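Local coordinates for chromosome replication initiation inhibitor protein (Agrobacterium tumefaciens, PDB 3FD3) that probably acts as a LysR-type transcription factor that binds DNA, represented here by its C-terminal part with the substrate-binding domain, at residues A35-D38 and Q39-V43; G91-P94 and A95-A98; A156-A160 and A161-V165. One frame throughout, in Å; residues are numbered along the deposited sequence. Where two conformers were deposited one is given.

Contact 1 of 3, residues A35-D38 and Q39-V43; sequences AVDD and QDHTV
Between Asp37 and Thr42 the backbone leaves strand 31-36, swings through a tight loop in which Asp40 takes a positive phi of 61°, and enters helix 42-47. The loop is a strand-to-helix connection of the LysR substrate-binding domain, whose fold is that of the periplasmic binding proteins, and it illustrates how one buried carboxylate can organise a whole turn. Asp37 holds its CG anti to the backbone N (chi1 174°), which sends the carboxylate into the loop's interior, where each oxygen takes two protein donors. Asp37 OD1 receives the nearly straight bond from His41 N at 2.9 Å, on its syn side, and a longer, more bent one from Gln39 N at 3.2 Å; these donors arrive from opposite faces of the carboxylate plane. OD2 serves Thr42 twice, both times from one face: the backbone N reaches it from well above the plane, while the hydroxyl comes in on the anti side. Four bonds thus fix the rotation of the carboxylate and would be expected to favour its ionised form. Asp40 OD1 bonds His58 NE2, and in the conformer given Asp38 OD1 accepts from Ala10 N. Gln39 O sits over the centre of the His41 imidazole, 3.7 Å above its plane. The shortest link is the hydroxyl bond from Thr42 OG1 to Asp37 OD2, at 2.6 Å.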
# COMPACT_ATOMS: atom_id res chain seq x y z
N ALA A 35 3.72 -0.18 12.07
CA ALA A 35 2.71 0.87 12.02
C ALA A 35 3.09 1.83 10.91
O ALA A 35 4.25 2.29 10.81
CB ALA A 35 2.63 1.62 13.39
N VAL A 36 2.14 2.14 10.04
CA VAL A 36 2.45 2.98 8.90
C VAL A 36 1.89 4.36 9.22
O VAL A 36 0.69 4.52 9.47
CB VAL A 36 1.82 2.40 7.60
CG1 VAL A 36 2.18 3.28 6.36
CG2 VAL A 36 2.20 0.93 7.41
N ASP A 37 2.74 5.37 9.23
CA ASP A 37 2.36 6.68 9.66
C ASP A 37 2.41 7.58 8.46
O ASP A 37 3.49 7.81 7.92
CB ASP A 37 3.34 7.22 10.68
CG ASP A 37 3.05 8.66 11.07
OD1 ASP A 37 1.85 9.04 11.07
OD2 ASP A 37 4.02 9.38 11.32
N ASP A 38 1.29 8.09 8.00
CA ASP A 38 1.37 9.21 7.06
C ASP A 38 0.45 10.34 7.48
O ASP A 38 0.02 11.15 6.66
CB ASP A 38 1.14 8.76 5.62
CG ASP A 38 2.06 7.62 5.22
OD1 ASP A 38 3.29 7.84 5.11
OD2 ASP A 38 1.55 6.51 5.05
N GLN A 39 0.16 10.39 8.78
CA GLN A 39 -0.51 11.53 9.40
C GLN A 39 0.42 12.28 10.37
O GLN A 39 -0.05 13.09 11.17
CB GLN A 39 -1.76 11.07 10.15
CG GLN A 39 -2.85 10.46 9.25
CD GLN A 39 -3.55 11.48 8.41
OE1 GLN A 39 -3.44 12.68 8.66
NE2 GLN A 39 -4.29 11.02 7.42
N ASP A 40 1.73 12.01 10.28
CA ASP A 40 2.73 12.70 11.08
C ASP A 40 2.50 12.48 12.60
O ASP A 40 2.57 13.42 13.39
CB ASP A 40 2.74 14.19 10.72
CG ASP A 40 3.97 14.91 11.22
OD1 ASP A 40 5.01 14.24 11.41
OD2 ASP A 40 3.88 16.15 11.44
N HIS A 41 2.17 11.25 12.98
CA HIS A 41 2.00 10.89 14.38
C HIS A 41 3.22 10.22 14.98
O HIS A 41 3.24 9.92 16.18
CB HIS A 41 0.81 9.96 14.56
CG HIS A 41 -0.50 10.62 14.28
ND1 HIS A 41 -0.80 11.89 14.72
CD2 HIS A 41 -1.58 10.20 13.58
CE1 HIS A 41 -2.01 12.23 14.30
NE2 HIS A 41 -2.50 11.22 13.60
N THR A 42 4.24 9.96 14.16
CA THR A 42 5.40 9.17 14.63
C THR A 42 6.04 9.76 15.87
O THR A 42 6.39 9.01 16.80
CB THR A 42 6.45 9.00 13.53
OG1 THR A 42 5.91 8.13 12.53
CG2 THR A 42 7.76 8.39 14.08
N VAL A 43 6.18 11.09 15.91
CA VAL A 43 6.80 11.75 17.07
C VAL A 43 6.03 11.50 18.36
O VAL A 43 6.61 11.17 19.39
CB VAL A 43 6.97 13.28 16.83
CG1 VAL A 43 7.24 14.00 18.15
CG2 VAL A 43 8.10 13.52 15.80
O HOH W 1 3.83 11.17 8.60

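Contact 2 of 3, residues G91-P94 and A95-A98; sequences GVTP and AALA
Thr93 and Ala96 meet in a textbook N-cap, and the few residues around them show how a short helix, 94-97, is started. Polar contacts come first. With chi1 at 64°, Thr93 OG1 lies between its own backbone N and carbonyl carbon, and from there it reaches forward to the first turn and accepts from Ala96 N at 3.0 Å, with an N-H...O angle of 161°. The hydroxyl oxygen thereby gives a partner to an amide of the first turn, where the helix has no preceding turn to supply carbonyls. Two main-chain bonds follow: Leu97 N donates to Thr93 O at 2.9 Å and Ala98 N to Pro94 O at 3.1 Å, the second clearly more bent. Pro94, at the first helical position, has no N-H and so adds no donor that the cap would have to satisfy.

One apolar contact accompanies these bonds. The CG1 branch of Val92 comes against Leu97 CD1 at 4.0 Å, the two side chains running at a slant to one another. Two carbons also pack closely against oxygens: Leu97 CG on Thr93 O, and the Ala96 methyl 3.3 Å from Thr93 OG1, beside the capping bond. In the fold, Leu97 is buried against Phe88, Trp147 and Leu120 of helix 111-120, Pro94 also touches Leu120, and Val92 leans on Leu167 and Met168 of strand 165-181.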
# COMPACT_ATOMS: atom_id res chain seq x y z
N GLY A 91 3.25 22.56 -22.77
CA GLY A 91 4.24 22.62 -21.70
C GLY A 91 3.65 22.56 -20.31
O GLY A 91 2.44 22.69 -20.12
N VAL A 92 4.52 22.35 -19.33
CA VAL A 92 4.12 22.39 -17.93
C VAL A 92 4.17 23.83 -17.44
O VAL A 92 5.23 24.33 -17.04
CB VAL A 92 5.00 21.46 -17.07
CG1 VAL A 92 4.52 21.48 -15.63
CG2 VAL A 92 4.97 20.04 -17.61
N THR A 93 3.03 24.50 -17.49
CA THR A 93 2.90 25.91 -17.16
C THR A 93 1.96 26.06 -15.97
O THR A 93 1.21 25.14 -15.64
CB THR A 93 2.30 26.69 -18.32
OG1 THR A 93 0.96 26.22 -18.55
CG2 THR A 93 3.14 26.49 -19.58
N PRO A 94 2.00 27.23 -15.31
CA PRO A 94 1.04 27.45 -14.24
C PRO A 94 -0.41 27.29 -14.69
O PRO A 94 -1.21 26.68 -13.97
CB PRO A 94 1.34 28.89 -13.82
CG PRO A 94 2.82 29.01 -14.03
CD PRO A 94 3.04 28.27 -15.35
N ALA A 95 -0.74 27.77 -15.89
CA ALA A 95 -2.10 27.64 -16.40
C ALA A 95 -2.47 26.18 -16.54
O ALA A 95 -3.58 25.75 -16.13
CB ALA A 95 -2.25 28.39 -17.75
N ALA A 96 -1.56 25.39 -17.10
CA ALA A 96 -1.80 23.96 -17.29
C ALA A 96 -1.94 23.20 -15.97
O ALA A 96 -2.79 22.33 -15.82
CB ALA A 96 -0.70 23.34 -18.15
N LEU A 97 -1.10 23.56 -15.00
CA LEU A 97 -1.14 22.90 -13.68
C LEU A 97 -2.40 23.22 -12.91
O LEU A 97 -2.82 22.46 -12.04
CB LEU A 97 0.09 23.27 -12.86
CG LEU A 97 1.38 22.55 -13.25
CD1 LEU A 97 2.58 23.33 -12.69
CD2 LEU A 97 1.35 21.06 -12.79
N ALA A 98 -3.04 24.34 -13.24
CA ALA A 98 -4.30 24.69 -12.60
C ALA A 98 -5.44 23.83 -13.10
O ALA A 98 -6.52 23.85 -12.50
CB ALA A 98 -4.62 26.19 -12.82

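Contact 3 of 3, residues A156-A160 and A161-V165; sequences AEHLA and AGRLV
His158 and Arg163 meet across the C-terminal end of helix 152-161, where the chain turns off through a Schellman motif toward strand 165-181. The backbone bonds define the ending. Ala161 N donates to Glu157 O at 2.9 Å. Gly162 takes a positive phi of 85°, at which a CB would be jammed against the preceding carbonyl oxygen, so the turn calls for glycine. His158 O gathers the reversing chain, accepting from Leu164 N, which lies above the carbonyl plane, and weakly from Arg163 N. Gly162 N bonds to Leu159 O.

Among side chains, the polar link is an imidazole-guanidinium bond. Arg163 bends at chi3 (-67°), bringing NE to His158 ND1 at 2.9 Å with an N-H...N angle of 169°. Donor and acceptor each lie in the other group's plane, yet the two planes stand perpendicular, so the groups join edge to edge without stacking. Arg163 NE is the donor, so ND1 acts as the acceptor and is probably unprotonated. The Ala161 methyl sits over one face of the guanidinium, toward its rim.

The apolar contacts centre on Leu164. It places CG and CD1 against His158 CB, and its CB lies 4.0 Å from Leu159 CD2. Leu164 also reaches Ser141 and Leu142 of helix 134-142, which touches His158 and Arg163 too, and Thr78 of strand 66-79.

Two waters complete the ending. One stands over a face of the His158 ring, donating to Glu157 OE1 and accepting only weakly from Arg163 NH2. The other donates to Leu159 O and Leu164 O, its oxygen 2.6 Å from each.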
# COMPACT_ATOMS: atom_id res chain seq x y z
N ALA A 156 11.98 4.22 -11.65
CA ALA A 156 13.19 4.26 -12.49
C ALA A 156 13.05 3.43 -13.75
O ALA A 156 13.38 3.90 -14.86
CB ALA A 156 14.41 3.81 -11.70
N GLU A 157 12.57 2.19 -13.62
CA GLU A 157 12.43 1.32 -14.79
C GLU A 157 11.35 1.85 -15.74
O GLU A 157 11.51 1.79 -16.96
CB GLU A 157 12.10 -0.11 -14.42
CG GLU A 157 13.19 -0.90 -13.79
CD GLU A 157 12.67 -2.20 -13.18
OE1 GLU A 157 11.55 -2.66 -13.57
OE2 GLU A 157 13.38 -2.77 -12.32
N HIS A 158 10.26 2.36 -15.17
CA HIS A 158 9.19 2.92 -16.00
C HIS A 158 9.67 4.11 -16.81
O HIS A 158 9.32 4.25 -18.00
CB HIS A 158 7.98 3.31 -15.15
CG HIS A 158 7.30 2.14 -14.51
ND1 HIS A 158 6.88 1.03 -15.24
CD2 HIS A 158 6.94 1.90 -13.23
CE1 HIS A 158 6.33 0.16 -14.41
NE2 HIS A 158 6.37 0.66 -13.18
N LEU A 159 10.48 4.96 -16.19
CA LEU A 159 11.09 6.12 -16.84
C LEU A 159 12.01 5.69 -17.98
O LEU A 159 11.93 6.22 -19.09
CB LEU A 159 11.85 7.00 -15.84
CG LEU A 159 10.96 7.82 -14.90
CD1 LEU A 159 11.78 8.43 -13.76
CD2 LEU A 159 10.16 8.93 -15.64
N ALA A 160 12.84 4.68 -17.69
CA ALA A 160 13.77 4.15 -18.68
C ALA A 160 13.02 3.56 -19.89
O ALA A 160 13.46 3.73 -21.02
CB ALA A 160 14.71 3.11 -18.04
N ALA A 161 11.87 2.92 -19.64
CA ALA A 161 11.07 2.28 -20.68
C ALA A 161 10.15 3.24 -21.40
O ALA A 161 9.60 2.90 -22.46
CB ALA A 161 10.22 1.14 -20.08
N GLY A 162 9.95 4.43 -20.84
CA GLY A 162 9.05 5.43 -21.44
C GLY A 162 7.59 5.27 -21.05
O GLY A 162 6.72 5.94 -21.62
N ARG A 163 7.31 4.39 -20.08
CA ARG A 163 5.94 4.20 -19.58
C ARG A 163 5.53 5.36 -18.68
O ARG A 163 4.34 5.63 -18.48
CB ARG A 163 5.82 2.88 -18.83
CG ARG A 163 5.89 1.63 -19.70
CD ARG A 163 5.72 0.36 -18.89
NE ARG A 163 6.84 0.11 -17.97
CZ ARG A 163 7.94 -0.60 -18.24
NH1 ARG A 163 8.15 -1.15 -19.44
NH2 ARG A 163 8.87 -0.74 -17.29
N LEU A 164 6.53 6.00 -18.08
CA LEU A 164 6.35 7.28 -17.42
C LEU A 164 7.37 8.27 -17.98
O LEU A 164 8.40 7.87 -18.54
CB LEU A 164 6.53 7.16 -15.90
CG LEU A 164 5.50 6.34 -15.13
CD1 LEU A 164 5.89 6.18 -13.65
CD2 LEU A 164 4.08 6.97 -15.24
N VAL A 165 7.07 9.55 -17.84
CA VAL A 165 8.04 10.57 -18.14
C VAL A 165 7.98 11.59 -17.02
O VAL A 165 6.97 11.71 -16.31
CB VAL A 165 7.76 11.26 -19.47
CG1 VAL A 165 7.93 10.26 -20.63
CG2 VAL A 165 6.37 11.88 -19.47
O HOH W 2 9.09 -1.50 -14.20
O HOH W 3 10.65 8.45 -19.70

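In the fold
All three contacts are local turns at helix ends within the LysR substrate-binding domain: contacts 1 and 2 lead into helices, whereas contact 3 closes one. They follow in series along the chain without touching. Contacts 1 and 3 lie on opposite sides of the chain's centre, their own centres about 30 Å apart; contacts 2 and 3 come nearest, with about 8 Å between closest atoms, and both adjoin strand 165-181. Leu149, a calcium-binding residue in a structure of this protein, though no calcium is bound there in this chain, has its side chain about 9 Å from that of Leu97 and about 10 Å from that of Leu159. In contact 1, the Asp38 side chain is about 9 Å from a bound calcium ion.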